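Local coordinates for peptidase M16 domain protein (Alicyclobacillus acidocaldarius subsp. acidocaldarius DSM 446, PDB 4XEA), which is probably a metallopeptidase of the M16 (insulinase) family, a family of zinc enzymes, with nickel at its metal site in this crystal, and is expected to cleave peptides, at residues I105-Q117 and E206-F220. Sequence-based numbering, arbitrary orientation.
Sequences IAKHVGTLLDFVQ and EIAHVIEENQAKKSF. With NA (sodium ion), chain B.
From Ala106, whose CA lies 6.0 Å from CA of Ile207, toward Gln117 and Lys218, segments 105-117 and 206-220 separate. Helices 105-116 and 206-216 run in the same general direction, with axes crossing at -33° and approaching to 9.8 Å. Both pack on one face of the six-stranded mixed sheet that holds strands 31-37 and 194-200: Val109 and Ile207 reach Ile198, and Leu113 reaches Phe35. Two helices side by side on a sheet fit the alpha/beta architecture of M16 domains.

The close end is apolar. CD1 of Ile207 lies against the start of helix 105-116, 3.8 Å from CG2 of Ile105, and CG2 of Val210 touches the methyl of Ala106. Val109 divides its branches: CG1, anti to the backbone N (chi1 176°), meets CG1 of Ile211 at 3.8 Å, while CG2 faces Ile207.

Toward the C-terminal ends the contact turns polar. Gln117 and Gln215 pair through their amides, planes only 12° apart: NE2 of Gln117 donates to OE1 of Gln215 at 2.9 Å, and NE2 of Gln215 returns a bond to OE1 of Gln117 at 2.7 Å, both nearly straight and in the carbonyl planes. The extended Lys218 brings NZ to OE1 of Gln117, also on a lone pair, and makes a salt bridge with OD1 of Asp114. Asn214 ND2 also donates to Asp114 OD1 at 3.0 Å, coming from above the carboxylate plane.

Two acceptors, Asp114 OD1 and Gln117 OE1, thus each take two donors, with Lys218 NZ bridging them. The reciprocal bonds hold the two amides nearly coplanar; Lys218 NZ marks the carbonyl end of Gln117, whose C=O the ammonium probably polarises, and Gln215 NE2 bonding to Asn214 OD1 orients Gln215. Long polar side chains span the wider end of the contact.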
loop_
_atom_site.group_PDB
_atom_site.type_symbol
_atom_site.label_atom_id
_atom_site.label_comp_id
_atom_site.label_asym_id
_atom_site.label_seq_id
_atom_site.Cartn_x
_atom_site.Cartn_y
_atom_site.Cartn_z
ATOM N N ILE A 105 -23.060 -0.293 11.242
ATOM C CA ILE A 105 -22.934 0.536 10.064
ATOM C C ILE A 105 -23.958 1.669 10.123
ATOM O O ILE A 105 -23.624 2.796 9.777
ATOM C CB ILE A 105 -23.061 -0.321 8.768
ATOM C CG1 ILE A 105 -22.003 -1.433 8.765
ATOM C CG2 ILE A 105 -22.897 0.526 7.532
ATOM C CD1 ILE A 105 -20.576 -0.939 8.998
ATOM N N ALA A 106 -25.174 1.396 10.621
ATOM C CA ALA A 106 -26.202 2.446 10.804
ATOM C C ALA A 106 -25.652 3.621 11.603
ATOM O O ALA A 106 -25.799 4.782 11.200
ATOM C CB ALA A 106 -27.494 1.890 11.482
ATOM N N LYS A 107 -24.972 3.316 12.704
ATOM C CA LYS A 107 -24.389 4.353 13.560
ATOM C C LYS A 107 -23.309 5.145 12.835
ATOM O O LYS A 107 -23.284 6.377 12.927
ATOM C CB LYS A 107 -23.826 3.747 14.851
ATOM C CG LYS A 107 -23.304 4.779 15.855
ATOM C CD LYS A 107 -23.381 4.263 17.286
ATOM C CE LYS A 107 -24.783 4.492 17.870
ATOM N NZ LYS A 107 -24.957 3.880 19.190
ATOM N N HIS A 108 -22.448 4.452 12.091
ATOM C CA HIS A 108 -21.309 5.082 11.467
ATOM C C HIS A 108 -21.760 6.010 10.329
ATOM O O HIS A 108 -21.257 7.117 10.196
ATOM C CB HIS A 108 -20.313 4.051 10.929
ATOM C CG HIS A 108 -19.707 3.183 11.993
ATOM N ND1 HIS A 108 -19.096 3.702 13.114
ATOM C CD2 HIS A 108 -19.620 1.837 12.103
ATOM C CE1 HIS A 108 -18.676 2.712 13.881
ATOM N NE2 HIS A 108 -18.985 1.569 13.294
ATOM N N VAL A 109 -22.703 5.553 9.517
ATOM C CA VAL A 109 -23.244 6.407 8.466
ATOM C C VAL A 109 -23.861 7.686 9.026
ATOM O O VAL A 109 -23.683 8.766 8.460
ATOM C CB VAL A 109 -24.268 5.673 7.590
ATOM C CG1 VAL A 109 -24.884 6.675 6.555
ATOM C CG2 VAL A 109 -23.579 4.521 6.879
ATOM N N GLY A 110 -24.605 7.539 10.116
ATOM C CA GLY A 110 -25.173 8.667 10.871
ATOM C C GLY A 110 -24.096 9.631 11.369
ATOM O O GLY A 110 -24.222 10.844 11.221
ATOM N N THR A 111 -23.021 9.098 11.932
ATOM C CA THR A 111 -21.921 9.925 12.415
ATOM C C THR A 111 -21.222 10.646 11.244
ATOM O O THR A 111 -20.840 11.823 11.349
ATOM C CB THR A 111 -20.908 9.055 13.169
ATOM O OG1 THR A 111 -21.584 8.278 14.189
ATOM C CG2 THR A 111 -19.802 9.927 13.776
ATOM N N LEU A 112 -21.079 9.936 10.125
ATOM C CA LEU A 112 -20.424 10.499 8.930
ATOM C C LEU A 112 -21.246 11.686 8.410
ATOM O O LEU A 112 -20.719 12.769 8.175
ATOM C CB LEU A 112 -20.249 9.417 7.854
ATOM C CG LEU A 112 -19.585 9.883 6.547
ATOM C CD1 LEU A 112 -18.199 10.434 6.800
ATOM C CD2 LEU A 112 -19.578 8.751 5.552
ATOM N N LEU A 113 -22.544 11.482 8.238
ATOM C CA LEU A 113 -23.399 12.579 7.763
ATOM C C LEU A 113 -23.332 13.730 8.754
ATOM O O LEU A 113 -23.103 14.870 8.365
ATOM C CB LEU A 113 -24.844 12.126 7.562
ATOM C CG LEU A 113 -25.085 11.153 6.409
ATOM C CD1 LEU A 113 -26.467 10.498 6.529
ATOM C CD2 LEU A 113 -24.896 11.857 5.046
ATOM N N ASP A 114 -23.536 13.426 10.034
ATOM C CA ASP A 114 -23.598 14.453 11.092
ATOM C C ASP A 114 -22.342 15.328 11.183
ATOM O O ASP A 114 -22.443 16.556 11.231
ATOM C CB ASP A 114 -23.881 13.796 12.448
ATOM C CG ASP A 114 -25.292 13.238 12.546
ATOM O OD1 ASP A 114 -26.150 13.523 11.661
ATOM O OD2 ASP A 114 -25.538 12.534 13.527
ATOM N N PHE A 115 -21.151 14.731 11.175
ATOM C CA PHE A 115 -19.944 15.554 11.400
ATOM C C PHE A 115 -19.515 16.370 10.161
ATOM O O PHE A 115 -18.821 17.379 10.279
ATOM C CB PHE A 115 -18.793 14.731 12.029
ATOM C CG PHE A 115 -17.720 14.245 11.060
ATOM C CD1 PHE A 115 -16.659 15.062 10.706
ATOM C CD2 PHE A 115 -17.736 12.936 10.575
ATOM C CE1 PHE A 115 -15.636 14.599 9.843
ATOM C CE2 PHE A 115 -16.748 12.470 9.722
ATOM C CZ PHE A 115 -15.691 13.303 9.348
ATOM N N VAL A 116 -19.944 15.952 8.983
ATOM C CA VAL A 116 -19.647 16.699 7.765
ATOM C C VAL A 116 -20.695 17.810 7.532
ATOM O O VAL A 116 -20.372 18.830 6.910
ATOM C CB VAL A 116 -19.543 15.734 6.582
ATOM C CG1 VAL A 116 -19.314 16.472 5.252
ATOM C CG2 VAL A 116 -18.377 14.703 6.849
ATOM N N GLN A 117 -21.920 17.626 8.050
ATOM C CA GLN A 117 -23.024 18.592 7.841
ATOM C C GLN A 117 -23.152 19.670 8.919
ATOM O O GLN A 117 -24.086 20.475 8.878
ATOM C CB GLN A 117 -24.361 17.852 7.622
ATOM C CG GLN A 117 -24.401 17.177 6.260
ATOM C CD GLN A 117 -25.637 16.372 5.975
ATOM O OE1 GLN A 117 -26.269 15.715 6.874
ATOM N NE2 GLN A 117 -26.009 16.386 4.700
ATOM N N GLU A 206 -31.721 -1.214 5.056
ATOM C CA GLU A 206 -31.506 -0.623 6.381
ATOM C C GLU A 206 -30.789 0.717 6.272
ATOM O O GLU A 206 -31.229 1.715 6.854
ATOM C CB GLU A 206 -30.671 -1.561 7.257
ATOM C CG GLU A 206 -30.335 -1.008 8.658
ATOM C CD GLU A 206 -29.158 -1.732 9.326
ATOM O OE1 GLU A 206 -28.464 -2.535 8.651
ATOM O OE2 GLU A 206 -28.939 -1.494 10.535
ATOM N N ILE A 207 -29.695 0.748 5.514
ATOM C CA ILE A 207 -28.876 1.939 5.445
ATOM C C ILE A 207 -29.566 3.057 4.634
ATOM O O ILE A 207 -29.452 4.240 4.981
ATOM C CB ILE A 207 -27.464 1.622 4.882
ATOM C CG1 ILE A 207 -26.692 0.685 5.827
ATOM C CG2 ILE A 207 -26.679 2.913 4.633
ATOM C CD1 ILE A 207 -26.591 1.163 7.279
ATOM N N ALA A 208 -30.302 2.683 3.579
ATOM C CA ALA A 208 -31.049 3.671 2.769
ATOM C C ALA A 208 -32.082 4.411 3.595
ATOM O O ALA A 208 -32.282 5.601 3.413
ATOM C CB ALA A 208 -31.706 3.021 1.580
ATOM N N HIS A 209 -32.722 3.707 4.520
ATOM C CA HIS A 209 -33.695 4.293 5.430
ATOM C C HIS A 209 -33.013 5.200 6.475
ATOM O O HIS A 209 -33.494 6.280 6.776
ATOM C CB HIS A 209 -34.477 3.143 6.087
ATOM C CG HIS A 209 -35.526 3.575 7.054
ATOM N ND1 HIS A 209 -36.680 4.225 6.664
ATOM C CD2 HIS A 209 -35.627 3.396 8.392
ATOM C CE1 HIS A 209 -37.436 4.449 7.726
ATOM N NE2 HIS A 209 -36.822 3.951 8.787
ATOM N N VAL A 210 -31.887 4.768 7.019
ATOM C CA VAL A 210 -31.119 5.607 7.959
ATOM C C VAL A 210 -30.681 6.952 7.317
ATOM O O VAL A 210 -30.733 8.027 7.954
ATOM C CB VAL A 210 -29.855 4.860 8.443
ATOM C CG1 VAL A 210 -28.919 5.800 9.212
ATOM C CG2 VAL A 210 -30.222 3.637 9.262
ATOM N N ILE A 211 -30.261 6.894 6.056
ATOM C CA ILE A 211 -29.763 8.091 5.387
ATOM C C ILE A 211 -30.953 9.048 5.194
ATOM O O ILE A 211 -30.851 10.217 5.554
ATOM C CB ILE A 211 -29.063 7.786 4.023
ATOM C CG1 ILE A 211 -27.813 6.937 4.203
ATOM C CG2 ILE A 211 -28.645 9.085 3.298
ATOM C CD1 ILE A 211 -27.359 6.220 2.935
ATOM N N GLU A 212 -32.079 8.529 4.684
ATOM C CA GLU A 212 -33.284 9.353 4.419
ATOM C C GLU A 212 -33.775 9.990 5.712
ATOM O O GLU A 212 -34.097 11.165 5.747
ATOM C CB GLU A 212 -34.427 8.520 3.812
ATOM C CG GLU A 212 -34.146 7.849 2.458
ATOM C CD GLU A 212 -34.521 8.680 1.255
ATOM O OE1 GLU A 212 -34.534 8.109 0.144
ATOM O OE2 GLU A 212 -34.777 9.900 1.392
ATOM N N GLU A 213 -33.798 9.206 6.783
ATOM C CA GLU A 213 -34.258 9.709 8.082
ATOM C C GLU A 213 -33.326 10.771 8.647
ATOM O O GLU A 213 -33.779 11.785 9.158
ATOM C CB GLU A 213 -34.459 8.564 9.082
ATOM C CG GLU A 213 -35.723 7.792 8.823
ATOM C CD GLU A 213 -36.972 8.644 9.048
ATOM O OE1 GLU A 213 -37.392 9.373 8.114
ATOM O OE2 GLU A 213 -37.517 8.604 10.165
ATOM N N ASN A 214 -32.024 10.551 8.526
ATOM C CA ASN A 214 -31.043 11.517 8.995
ATOM C C ASN A 214 -31.174 12.855 8.270
ATOM O O ASN A 214 -31.145 13.910 8.904
ATOM C CB ASN A 214 -29.615 10.955 8.784
ATOM C CG ASN A 214 -28.537 11.869 9.326
ATOM O OD1 ASN A 214 -28.239 12.915 8.744
ATOM N ND2 ASN A 214 -27.917 11.459 10.434
ATOM N N GLN A 215 -31.281 12.805 6.937
ATOM C CA GLN A 215 -31.432 14.000 6.101
ATOM C C GLN A 215 -32.788 14.690 6.251
ATOM O O GLN A 215 -32.849 15.922 6.270
ATOM C CB GLN A 215 -31.205 13.642 4.629
ATOM C CG GLN A 215 -29.770 13.078 4.359
ATOM C CD GLN A 215 -28.698 14.083 4.706
ATOM O OE1 GLN A 215 -28.284 14.879 3.856
ATOM N NE2 GLN A 215 -28.263 14.086 5.956
ATOM N N ALA A 216 -33.858 13.897 6.374
ATOM C CA ALA A 216 -35.216 14.438 6.567
ATOM C C ALA A 216 -35.356 15.243 7.871
ATOM O O ALA A 216 -36.119 16.207 7.930
ATOM C CB ALA A 216 -36.258 13.314 6.513
ATOM N N LYS A 217 -34.605 14.851 8.900
ATOM C CA LYS A 217 -34.611 15.537 10.200
ATOM C C LYS A 217 -33.819 16.840 10.241
ATOM O O LYS A 217 -33.951 17.615 11.171
ATOM C CB LYS A 217 -34.100 14.584 11.290
ATOM C CG LYS A 217 -35.168 13.598 11.769
ATOM C CD LYS A 217 -34.563 12.435 12.576
ATOM C CE LYS A 217 -35.616 11.383 12.908
ATOM N NZ LYS A 217 -35.018 10.031 13.165
ATOM N N LYS A 218 -32.997 17.087 9.230
ATOM C CA LYS A 218 -32.226 18.321 9.158
ATOM C C LYS A 218 -32.895 19.342 8.239
ATOM O O LYS A 218 -33.754 19.002 7.428
ATOM C CB LYS A 218 -30.810 18.017 8.665
ATOM C CG LYS A 218 -30.033 17.102 9.632
ATOM C CD LYS A 218 -28.619 16.761 9.123
ATOM C CE LYS A 218 -27.902 15.870 10.145
ATOM N NZ LYS A 218 -26.499 15.614 9.802
ATOM N N SER A 219 -32.476 20.592 8.360
ATOM C CA SER A 219 -33.009 21.652 7.515
ATOM C C SER A 219 -31.925 22.257 6.655
ATOM O O SER A 219 -30.915 22.764 7.144
ATOM C CB SER A 219 -33.640 22.743 8.353
ATOM O OG SER A 219 -34.905 22.323 8.818
ATOM N N PHE A 220 -32.144 22.221 5.358
ATOM C CA PHE A 220 -31.174 22.760 4.454
ATOM C C PHE A 220 -31.736 23.964 3.745
ATOM O O PHE A 220 -32.916 24.018 3.451
ATOM C CB PHE A 220 -30.761 21.692 3.463
ATOM C CG PHE A 220 -30.174 20.476 4.118
ATOM C CD1 PHE A 220 -28.819 20.423 4.413
ATOM C CD2 PHE A 220 -30.987 19.409 4.472
ATOM C CE1 PHE A 220 -28.280 19.306 5.027
ATOM C CE2 PHE A 220 -30.460 18.302 5.081
ATOM C CZ PHE A 220 -29.102 18.244 5.360
HETATM NA NA NA B . -18.081 18.894 11.545
HETATM O O HOH W 1 -18.735 18.309 13.682
HETATM O O HOH W 2 -16.669 20.716 12.607
#